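Local coordinates for oxysterol-binding protein homolog 1 (Saccharomyces cerevisiae, PDB 5H28) that carries sterols and other lipids between membranes, its ankyrin-repeat domain, the part described here, targeting it to the nucleus-vacuole junction by binding Nvj1, at residues Ala148-Thr153 with Phe160-Ser165; Met201-Leu206 with Asp243-Lys248; Glu59-Trp64 with Val102-Asp107. One frame throughout, in Å; residues are numbered along the deposited sequence.

Interaction 1: residues Ala148-Thr153 with Phe160-Ser165; sequences AQEFRT and FGHLES
His-162 reaches from helix 160-167 to Glu-150 on helix 130-156 and donates a hydrogen bond from NE2 to the carboxylate oxygen OE1. The bond measures 2.8 Å from NE2 of His-162 to OE1 of Glu-150 and is nearly straight, with an angle of 172° at the hydrogen. OE1 lies at the edge of the imidazole, practically in its plane, and accepts the N-H of NE2 on its anti lone pair, the one turned away from OE2. The carboxylate itself is twisted 55° from the ring. The extended glutamate chain also brings its CG against the ring, 3.3 Å from NE2 of His-162. CB of the histidine is directed toward the other helix, and CG anti to the backbone nitrogen (chi1 -167°) lets NE2 reach the carboxylate.

On the more buried side, Leu-163 puts its CD2 methyl 3.6 Å from CE1 of Phe-151, the leucine meeting the ring obliquely and the two side chains running roughly perpendicular. Beyond them, Leu-163 packs on Met-201 and Trp-204 of helix 199-207, while Phe-151 meets the ring of Phe-155 edge-to-face.

The contact thus joins two consecutive helices of the ankyrin domain around a short turn, an apolar pair inside and a polar pair toward the more exposed side. Putting an alanine at Glu-150 would probably leave NE2 of His-162 without this acceptor and the imidazole freer to turn. A carboxylate this close to the ring is likely to stabilise positive charge on the imidazole and raise its pKa.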
loop_
_atom_site.group_PDB
_atom_site.type_symbol
_atom_site.label_atom_id
_atom_site.label_comp_id
_atom_site.label_asym_id
_atom_site.label_seq_id
_atom_site.Cartn_x
_atom_site.Cartn_y
_atom_site.Cartn_z
ATOM N N ALA A 148 9.142 2.382 7.691
ATOM C CA ALA A 148 10.091 3.486 7.638
ATOM C C ALA A 148 11.485 2.862 7.695
ATOM O O ALA A 148 12.406 3.287 6.994
ATOM C CB ALA A 148 9.879 4.426 8.817
ATOM N N GLN A 149 11.626 1.851 8.545
ATOM C CA GLN A 149 12.884 1.140 8.689
ATOM C C GLN A 149 13.214 0.427 7.378
ATOM O O GLN A 149 14.345 0.495 6.901
ATOM C CB GLN A 149 12.783 0.121 9.827
ATOM C CG GLN A 149 13.985 -0.801 9.948
ATOM C CD GLN A 149 14.602 -0.767 11.329
ATOM O OE1 GLN A 149 13.982 -1.177 12.311
ATOM N NE2 GLN A 149 15.831 -0.269 11.415
ATOM N N GLU A 150 12.224 -0.241 6.794
ATOM C CA GLU A 150 12.442 -0.959 5.539
ATOM C C GLU A 150 12.944 -0.009 4.454
ATOM O O GLU A 150 13.859 -0.336 3.697
ATOM C CB GLU A 150 11.151 -1.634 5.066
ATOM C CG GLU A 150 11.374 -2.551 3.873
ATOM C CD GLU A 150 10.126 -3.302 3.426
ATOM O OE1 GLU A 150 10.255 -4.183 2.546
ATOM O OE2 GLU A 150 9.027 -3.016 3.940
ATOM N N PHE A 151 12.338 1.170 4.385
ATOM C CA PHE A 151 12.728 2.166 3.398
ATOM C C PHE A 151 14.174 2.610 3.640
ATOM O O PHE A 151 14.965 2.698 2.693
ATOM C CB PHE A 151 11.758 3.355 3.459
ATOM C CG PHE A 151 11.940 4.359 2.355
ATOM C CD1 PHE A 151 11.947 3.967 1.017
ATOM C CD2 PHE A 151 12.061 5.713 2.652
ATOM C CE1 PHE A 151 12.071 4.914 -0.009
ATOM C CE2 PHE A 151 12.185 6.668 1.634
ATOM C CZ PHE A 151 12.190 6.270 0.303
ATOM N N ARG A 152 14.526 2.868 4.903
ATOM C CA ARG A 152 15.893 3.281 5.243
ATOM C C ARG A 152 16.899 2.203 4.860
ATOM O O ARG A 152 17.975 2.502 4.343
ATOM C CB ARG A 152 16.038 3.560 6.744
ATOM C CG ARG A 152 15.272 4.777 7.266
ATOM C CD ARG A 152 15.823 5.231 8.621
ATOM N NE ARG A 152 15.753 4.193 9.653
ATOM C CZ ARG A 152 14.668 3.895 10.367
ATOM N NH1 ARG A 152 14.721 2.935 11.279
ATOM N NH2 ARG A 152 13.530 4.551 10.178
ATOM N N THR A 153 16.554 0.949 5.125
ATOM C CA THR A 153 17.448 -0.152 4.795
ATOM C C THR A 153 17.681 -0.189 3.293
ATOM O O THR A 153 18.823 -0.275 2.830
ATOM C CB THR A 153 16.858 -1.497 5.243
ATOM O OG1 THR A 153 16.724 -1.501 6.669
ATOM C CG2 THR A 153 17.764 -2.649 4.824
ATOM N N PHE A 160 17.958 -0.738 -5.352
ATOM C CA PHE A 160 16.857 -0.252 -6.176
ATOM C C PHE A 160 15.733 -1.263 -6.363
ATOM O O PHE A 160 14.576 -0.881 -6.491
ATOM C CB PHE A 160 17.384 0.226 -7.534
ATOM C CG PHE A 160 18.143 1.522 -7.460
ATOM C CD1 PHE A 160 17.488 2.711 -7.147
ATOM C CD2 PHE A 160 19.514 1.552 -7.681
ATOM C CE1 PHE A 160 18.189 3.910 -7.053
ATOM C CE2 PHE A 160 20.227 2.746 -7.589
ATOM C CZ PHE A 160 19.563 3.928 -7.274
ATOM N N GLY A 161 16.065 -2.549 -6.379
ATOM C CA GLY A 161 15.026 -3.553 -6.519
ATOM C C GLY A 161 14.091 -3.484 -5.323
ATOM O O GLY A 161 12.869 -3.470 -5.467
ATOM N N HIS A 162 14.674 -3.435 -4.130
ATOM C CA HIS A 162 13.891 -3.361 -2.900
ATOM C C HIS A 162 13.089 -2.058 -2.865
ATOM O O HIS A 162 11.915 -2.057 -2.500
ATOM C CB HIS A 162 14.819 -3.446 -1.687
ATOM C CG HIS A 162 14.111 -3.699 -0.391
ATOM N ND1 HIS A 162 14.785 -3.847 0.803
ATOM C CD2 HIS A 162 12.794 -3.815 -0.096
ATOM C CE1 HIS A 162 13.914 -4.040 1.777
ATOM N NE2 HIS A 162 12.700 -4.025 1.258
ATOM N N LEU A 163 13.720 -0.950 -3.251
ATOM C CA LEU A 163 13.035 0.342 -3.267
ATOM C C LEU A 163 11.820 0.311 -4.189
ATOM O O LEU A 163 10.784 0.888 -3.871
ATOM C CB LEU A 163 13.986 1.450 -3.723
ATOM C CG LEU A 163 15.044 1.896 -2.712
ATOM C CD1 LEU A 163 16.068 2.783 -3.404
ATOM C CD2 LEU A 163 14.375 2.642 -1.570
ATOM N N GLU A 164 11.956 -0.361 -5.329
ATOM C CA GLU A 164 10.856 -0.470 -6.281
ATOM C C GLU A 164 9.662 -1.165 -5.627
ATOM O O GLU A 164 8.522 -0.725 -5.768
ATOM C CB GLU A 164 11.291 -1.266 -7.513
ATOM C CG GLU A 164 12.248 -0.551 -8.459
ATOM C CD GLU A 164 11.599 0.606 -9.198
ATOM O OE1 GLU A 164 10.420 0.480 -9.590
ATOM O OE2 GLU A 164 12.273 1.637 -9.402
ATOM N N SER A 165 9.932 -2.251 -4.908
ATOM C CA SER A 165 8.875 -3.001 -4.235
ATOM C C SER A 165 8.202 -2.190 -3.127
ATOM O O SER A 165 6.994 -2.298 -2.909
ATOM C CB SER A 165 9.437 -4.299 -3.649
ATOM O OG SER A 165 9.728 -5.242 -4.669
#

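Interaction 2: residues Met201-Leu206 with Asp243-Lys248; sequences MCRWLL and DIELKK
Arg-203 and Glu-245 form a salt bridge on the exposed side of the contact between helices 199-207 and 241-256. NH2 of Arg-203 donates to OE2 of Glu-245 over 3.0 Å, almost linearly (170°). The oxygen sits at the guanidinium edge, in its plane, and is approached on its anti side, somewhat out of the carboxylate plane. The two flat groups are nearly coplanar, 28° apart, while their side chains cross at about a right angle. One direct bond joins them.

Two waters extend that grip. One accepts from NE of Arg-203 and donates to OE2 of Glu-245, at 2.7 Å from that oxygen; the other accepts from NH2 of Arg-203 and donates to the backbone O of Glu-245, 2.9 Å away. NH2 is thereby tied to both the side chain and, through water, the main chain of the glutamate. An arginine chain extended from CG to NE carries the guanidinium across to the second helix.

Deeper in, SG of Cys-202 packs against CD1 of Leu-246 at 3.9 Å. The CB of the cysteine points toward the opposing helix; that of Leu-246 does not, but its CD1 end comes nearer and does the touching.

Around this core, Leu-249 of helix 241-256 touches both Cys-202 and Arg-203, and Val-194 of helix 189-196 touches Leu-246. Helix 199-207, part of the predicted third ankyrin repeat, is thus flanked by helix 241-256 and also packs against helix 160-167 through Met-201 and Trp-204.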
loop_
_atom_site.group_PDB
_atom_site.type_symbol
_atom_site.label_atom_id
_atom_site.label_comp_id
_atom_site.label_asym_id
_atom_site.label_seq_id
_atom_site.Cartn_x
_atom_site.Cartn_y
_atom_site.Cartn_z
ATOM N N MET A 201 20.717 8.396 -7.342
ATOM C CA MET A 201 19.667 8.174 -6.356
ATOM C C MET A 201 18.756 9.395 -6.280
ATOM O O MET A 201 17.540 9.258 -6.148
ATOM C CB MET A 201 20.256 7.885 -4.974
ATOM C CG MET A 201 19.196 7.671 -3.887
ATOM S SD MET A 201 18.061 6.295 -4.218
ATOM C CE MET A 201 19.088 4.922 -3.729
ATOM N N CYS A 202 19.338 10.590 -6.357
ATOM C CA CYS A 202 18.526 11.802 -6.315
ATOM C C CYS A 202 17.527 11.789 -7.473
ATOM O O CYS A 202 16.347 12.071 -7.276
ATOM C CB CYS A 202 19.404 13.055 -6.399
ATOM S SG CYS A 202 20.325 13.430 -4.889
ATOM N N ARG A 203 18.000 11.455 -8.673
ATOM C CA ARG A 203 17.130 11.402 -9.847
ATOM C C ARG A 203 16.017 10.381 -9.639
ATOM O O ARG A 203 14.858 10.643 -9.963
ATOM C CB ARG A 203 17.934 11.030 -11.098
ATOM C CG ARG A 203 18.918 12.090 -11.565
ATOM C CD ARG A 203 19.724 11.583 -12.758
ATOM N NE ARG A 203 20.771 12.520 -13.160
ATOM C CZ ARG A 203 20.552 13.677 -13.775
ATOM N NH1 ARG A 203 19.315 14.051 -14.074
ATOM N NH2 ARG A 203 21.569 14.469 -14.080
ATOM N N TRP A 204 16.367 9.222 -9.090
ATOM C CA TRP A 204 15.390 8.164 -8.842
ATOM C C TRP A 204 14.325 8.647 -7.860
ATOM O O TRP A 204 13.131 8.438 -8.062
ATOM C CB TRP A 204 16.083 6.923 -8.271
ATOM C CG TRP A 204 15.206 5.697 -8.244
ATOM C CD1 TRP A 204 15.107 4.736 -9.213
ATOM C CD2 TRP A 204 14.298 5.311 -7.205
ATOM N NE1 TRP A 204 14.197 3.776 -8.838
ATOM C CE2 TRP A 204 13.684 4.104 -7.611
ATOM C CE3 TRP A 204 13.942 5.868 -5.969
ATOM C CZ2 TRP A 204 12.731 3.444 -6.824
ATOM C CZ3 TRP A 204 12.994 5.211 -5.188
ATOM C CH2 TRP A 204 12.400 4.011 -5.620
ATOM N N LEU A 205 14.762 9.300 -6.789
ATOM C CA LEU A 205 13.832 9.797 -5.787
ATOM C C LEU A 205 12.890 10.844 -6.371
ATOM O O LEU A 205 11.685 10.809 -6.117
ATOM C CB LEU A 205 14.609 10.371 -4.600
ATOM C CG LEU A 205 15.371 9.327 -3.772
ATOM C CD1 LEU A 205 16.320 10.031 -2.824
ATOM C CD2 LEU A 205 14.384 8.440 -3.011
ATOM N N LEU A 206 13.433 11.763 -7.164
ATOM C CA LEU A 206 12.622 12.804 -7.782
ATOM C C LEU A 206 11.570 12.198 -8.700
ATOM O O LEU A 206 10.427 12.651 -8.722
ATOM C CB LEU A 206 13.507 13.768 -8.581
ATOM C CG LEU A 206 14.223 14.890 -7.819
ATOM C CD1 LEU A 206 13.210 15.905 -7.333
ATOM C CD2 LEU A 206 15.000 14.328 -6.659
ATOM N N ASP A 243 28.698 18.495 -8.454
ATOM C CA ASP A 243 27.946 19.545 -7.784
ATOM C C ASP A 243 27.155 20.359 -8.799
ATOM O O ASP A 243 26.013 20.749 -8.547
ATOM C CB ASP A 243 28.917 20.423 -7.007
ATOM C CG ASP A 243 29.797 19.608 -6.082
ATOM O OD1 ASP A 243 29.280 19.104 -5.064
ATOM O OD2 ASP A 243 30.997 19.446 -6.389
ATOM N N ILE A 244 27.762 20.612 -9.951
ATOM C CA ILE A 244 27.079 21.354 -10.997
ATOM C C ILE A 244 25.899 20.524 -11.501
ATOM O O ILE A 244 24.803 21.049 -11.700
ATOM C CB ILE A 244 28.036 21.675 -12.170
ATOM C CG1 ILE A 244 29.098 22.675 -11.704
ATOM C CG2 ILE A 244 27.254 22.238 -13.346
ATOM C CD1 ILE A 244 30.175 22.956 -12.732
ATOM N N GLU A 245 26.125 19.228 -11.699
ATOM C CA GLU A 245 25.076 18.330 -12.172
ATOM C C GLU A 245 23.916 18.319 -11.183
ATOM O O GLU A 245 22.748 18.392 -11.569
ATOM C CB GLU A 245 25.624 16.905 -12.323
ATOM C CG GLU A 245 24.655 15.938 -13.002
ATOM C CD GLU A 245 25.142 14.495 -13.004
ATOM O OE1 GLU A 245 26.368 14.269 -12.985
ATOM O OE2 GLU A 245 24.289 13.584 -13.040
ATOM N N LEU A 246 24.250 18.235 -9.902
ATOM C CA LEU A 246 23.253 18.199 -8.844
ATOM C C LEU A 246 22.441 19.496 -8.789
ATOM O O LEU A 246 21.219 19.470 -8.620
ATOM C CB LEU A 246 23.948 17.942 -7.505
ATOM C CG LEU A 246 23.068 17.558 -6.318
ATOM C CD1 LEU A 246 22.186 16.377 -6.692
ATOM C CD2 LEU A 246 23.950 17.211 -5.128
ATOM N N LYS A 247 23.122 20.628 -8.931
ATOM C CA LYS A 247 22.451 21.922 -8.909
ATOM C C LYS A 247 21.498 22.020 -10.096
ATOM O O LYS A 247 20.345 22.431 -9.947
ATOM C CB LYS A 247 23.484 23.052 -8.971
ATOM C CG LYS A 247 22.890 24.451 -8.916
ATOM C CD LYS A 247 23.981 25.508 -8.896
ATOM C CE LYS A 247 23.402 26.908 -8.778
ATOM N NZ LYS A 247 24.465 27.951 -8.720
ATOM N N LYS A 248 21.980 21.633 -11.274
ATOM C CA LYS A 248 21.167 21.670 -12.483
ATOM C C LYS A 248 19.948 20.758 -12.360
ATOM O O LYS A 248 18.852 21.118 -12.790
ATOM C CB LYS A 248 22.008 21.257 -13.694
ATOM C CG LYS A 248 23.080 22.267 -14.068
ATOM C CD LYS A 248 22.447 23.563 -14.552
ATOM C CE LYS A 248 23.489 24.630 -14.830
ATOM N NZ LYS A 248 24.209 25.038 -13.593
HETATM O O HOH W 1 23.323 11.075 -12.795
HETATM O O HOH W 2 21.741 17.441 -14.094
#

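Interaction 3: residues Glu59-Trp64 with Val102-Asp107; sequences EIVHHW and VAFLLD
Phe-104 spans the space between helices 99-106 and 54-64 and brings the far rim of its ring to Val-61 and His-62. Its CB points toward the other helix, and CG stands anti to the backbone nitrogen (chi1 170°), which sends the ring outward across the gap. The stem of the side chain and the near half of the ring, CD1 and CD2, make no close approach to residues 59-64. Contact starts at the next pair of carbons, with the two sides meeting different neighbours. On one, CE2 comes 3.8 Å from CG2 of Val-61 and lies close to its CB as well. On the other, CE1 is 3.8 Å from NE2 of His-62. CZ, at the tip, belongs to both, lying 3.9 Å from CG1 of Val-61 and equally 3.9 Å from NE2 of His-62.

Val-61 therefore cups the ring's rim with CB and both methyls, advancing from the opposite direction. His-62 and Phe-104 form an offset edge-to-face pair: the edge of Phe-104 is turned toward the face of His-62, with ring centroids 5.6 Å apart and planes at 71°.

These helices come from the first and second predicted ankyrin repeats, so the contact is lateral stacking of successive repeats. Outside it, helix 54-64 packs on helix 18-28 through Ile-60, and helix 99-106 packs on helix 130-156 through Val-102.

Chemically the contact is largely apolar: dispersion acts between the valine and the ring, and the edge-to-face pair adds an electrostatic part. The buried Val-61 packs against one side of the ring's far end and the exposed His-62 against the other, so both limit where the ring can lie.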
loop_
_atom_site.group_PDB
_atom_site.type_symbol
_atom_site.label_atom_id
_atom_site.label_comp_id
_atom_site.label_asym_id
_atom_site.label_seq_id
_atom_site.Cartn_x
_atom_site.Cartn_y
_atom_site.Cartn_z
ATOM N N GLU A 59 -9.111 -20.004 5.305
ATOM C CA GLU A 59 -8.886 -20.886 4.166
ATOM C C GLU A 59 -9.091 -20.151 2.845
ATOM O O GLU A 59 -8.343 -20.358 1.895
ATOM C CB GLU A 59 -9.816 -22.099 4.220
ATOM C CG GLU A 59 -9.581 -23.046 5.392
ATOM C CD GLU A 59 -8.178 -23.618 5.432
ATOM O OE1 GLU A 59 -7.617 -23.924 4.361
ATOM O OE2 GLU A 59 -7.642 -23.777 6.546
ATOM N N ILE A 60 -10.108 -19.297 2.782
ATOM C CA ILE A 60 -10.373 -18.541 1.565
ATOM C C ILE A 60 -9.172 -17.663 1.221
ATOM O O ILE A 60 -8.704 -17.644 0.085
ATOM C CB ILE A 60 -11.622 -17.643 1.736
ATOM C CG1 ILE A 60 -12.885 -18.506 1.746
ATOM C CG2 ILE A 60 -11.691 -16.615 0.613
ATOM C CD1 ILE A 60 -14.145 -17.730 2.086
ATOM N N VAL A 61 -8.663 -16.949 2.218
ATOM C CA VAL A 61 -7.527 -16.065 2.006
ATOM C C VAL A 61 -6.237 -16.804 1.658
ATOM O O VAL A 61 -5.535 -16.426 0.720
ATOM C CB VAL A 61 -7.294 -15.165 3.244
ATOM C CG1 VAL A 61 -5.984 -14.409 3.107
ATOM C CG2 VAL A 61 -8.451 -14.180 3.387
ATOM N N HIS A 62 -5.926 -17.863 2.396
ATOM C CA HIS A 62 -4.700 -18.603 2.129
ATOM C C HIS A 62 -4.728 -19.390 0.827
ATOM O O HIS A 62 -3.681 -19.635 0.226
ATOM C CB HIS A 62 -4.377 -19.529 3.301
ATOM C CG HIS A 62 -3.903 -18.804 4.523
ATOM N ND1 HIS A 62 -2.834 -17.935 4.504
ATOM C CD2 HIS A 62 -4.351 -18.819 5.798
ATOM C CE1 HIS A 62 -2.645 -17.444 5.716
ATOM N NE2 HIS A 62 -3.553 -17.965 6.520
ATOM N N HIS A 63 -5.920 -19.770 0.381
ATOM C CA HIS A 63 -6.056 -20.528 -0.861
ATOM C C HIS A 63 -6.105 -19.691 -2.130
ATOM O O HIS A 63 -5.454 -20.020 -3.122
ATOM C CB HIS A 63 -7.337 -21.373 -0.858
ATOM C CG HIS A 63 -7.197 -22.704 -0.187
ATOM N ND1 HIS A 63 -7.168 -22.851 1.183
ATOM C CD2 HIS A 63 -7.085 -23.951 -0.701
ATOM C CE1 HIS A 63 -7.044 -24.130 1.484
ATOM N NE2 HIS A 63 -6.992 -24.820 0.358
ATOM N N TRP A 64 -6.863 -18.600 -2.093
ATOM C CA TRP A 64 -7.079 -17.813 -3.302
ATOM C C TRP A 64 -6.624 -16.364 -3.438
ATOM O O TRP A 64 -7.036 -15.683 -4.379
ATOM C CB TRP A 64 -8.569 -17.916 -3.637
ATOM C CG TRP A 64 -9.010 -19.349 -3.707
ATOM C CD1 TRP A 64 -8.386 -20.356 -4.386
ATOM C CD2 TRP A 64 -10.157 -19.941 -3.079
ATOM N NE1 TRP A 64 -9.069 -21.535 -4.224
ATOM C CE2 TRP A 64 -10.160 -21.312 -3.427
ATOM C CE3 TRP A 64 -11.182 -19.449 -2.259
ATOM C CZ2 TRP A 64 -11.149 -22.198 -2.984
ATOM C CZ3 TRP A 64 -12.169 -20.334 -1.818
ATOM C CH2 TRP A 64 -12.142 -21.693 -2.184
ATOM N N VAL A 102 -10.399 -8.680 11.663
ATOM C CA VAL A 102 -9.688 -7.430 11.447
ATOM C C VAL A 102 -8.189 -7.641 11.661
ATOM O O VAL A 102 -7.377 -7.252 10.825
ATOM C CB VAL A 102 -10.191 -6.330 12.415
ATOM C CG1 VAL A 102 -9.291 -5.104 12.344
ATOM C CG2 VAL A 102 -11.619 -5.936 12.059
ATOM N N ALA A 103 -7.823 -8.261 12.780
ATOM C CA ALA A 103 -6.419 -8.498 13.076
ATOM C C ALA A 103 -5.768 -9.399 12.031
ATOM O O ALA A 103 -4.633 -9.157 11.613
ATOM C CB ALA A 103 -6.272 -9.110 14.462
ATOM N N PHE A 104 -6.490 -10.432 11.606
ATOM C CA PHE A 104 -5.977 -11.356 10.602
ATOM C C PHE A 104 -5.716 -10.622 9.294
ATOM O O PHE A 104 -4.647 -10.744 8.704
ATOM C CB PHE A 104 -6.977 -12.494 10.372
ATOM C CG PHE A 104 -6.649 -13.365 9.191
ATOM C CD1 PHE A 104 -5.514 -14.168 9.188
ATOM C CD2 PHE A 104 -7.483 -13.380 8.075
ATOM C CE1 PHE A 104 -5.213 -14.975 8.094
ATOM C CE2 PHE A 104 -7.187 -14.187 6.972
ATOM C CZ PHE A 104 -6.051 -14.985 6.984
ATOM N N LEU A 105 -6.694 -9.849 8.839
ATOM C CA LEU A 105 -6.523 -9.115 7.595
ATOM C C LEU A 105 -5.356 -8.126 7.668
ATOM O O LEU A 105 -4.583 -7.998 6.714
ATOM C CB LEU A 105 -7.819 -8.382 7.234
ATOM C CG LEU A 105 -9.014 -9.255 6.839
ATOM C CD1 LEU A 105 -10.248 -8.374 6.671
ATOM C CD2 LEU A 105 -8.710 -10.018 5.553
ATOM N N LEU A 106 -5.213 -7.440 8.801
ATOM C CA LEU A 106 -4.128 -6.474 8.961
ATOM C C LEU A 106 -2.748 -7.126 8.956
ATOM O O LEU A 106 -1.744 -6.443 8.760
ATOM C CB LEU A 106 -4.321 -5.656 10.243
ATOM C CG LEU A 106 -5.452 -4.624 10.168
ATOM C CD1 LEU A 106 -5.642 -3.945 11.508
ATOM C CD2 LEU A 106 -5.123 -3.599 9.095
ATOM N N ASP A 107 -2.694 -8.440 9.161
ATOM C CA ASP A 107 -1.413 -9.144 9.153
ATOM C C ASP A 107 -1.057 -9.716 7.783
ATOM O O ASP A 107 0.009 -10.302 7.612
ATOM C CB ASP A 107 -1.405 -10.287 10.176
ATOM C CG ASP A 107 -1.337 -9.794 11.609
ATOM O OD1 ASP A 107 -0.776 -8.701 11.842
ATOM O OD2 ASP A 107 -1.832 -10.510 12.506
#

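In the fold
From the N terminus, interaction 3 comes first, joining helix 54-64 to helix 99-106; the 37 residues between its two segments form a loop that includes helix 89-95. Helix 130-156 then leads to interaction 1, where six residues separate the segments, three of them helical. Interaction 2 follows, tying helix 199-207 to helix 241-256, with 36 residues separating its two segments. The three loops lie in series, neither nesting nor crossing. Interactions 1 and 2 touch directly, Phe-160 packing on Met-201 and Trp-204, whereas interaction 3 lies on the opposite side of the chain's centre from interaction 2, their centres about 42 Å apart. Long helix 130-156 connects the two regions.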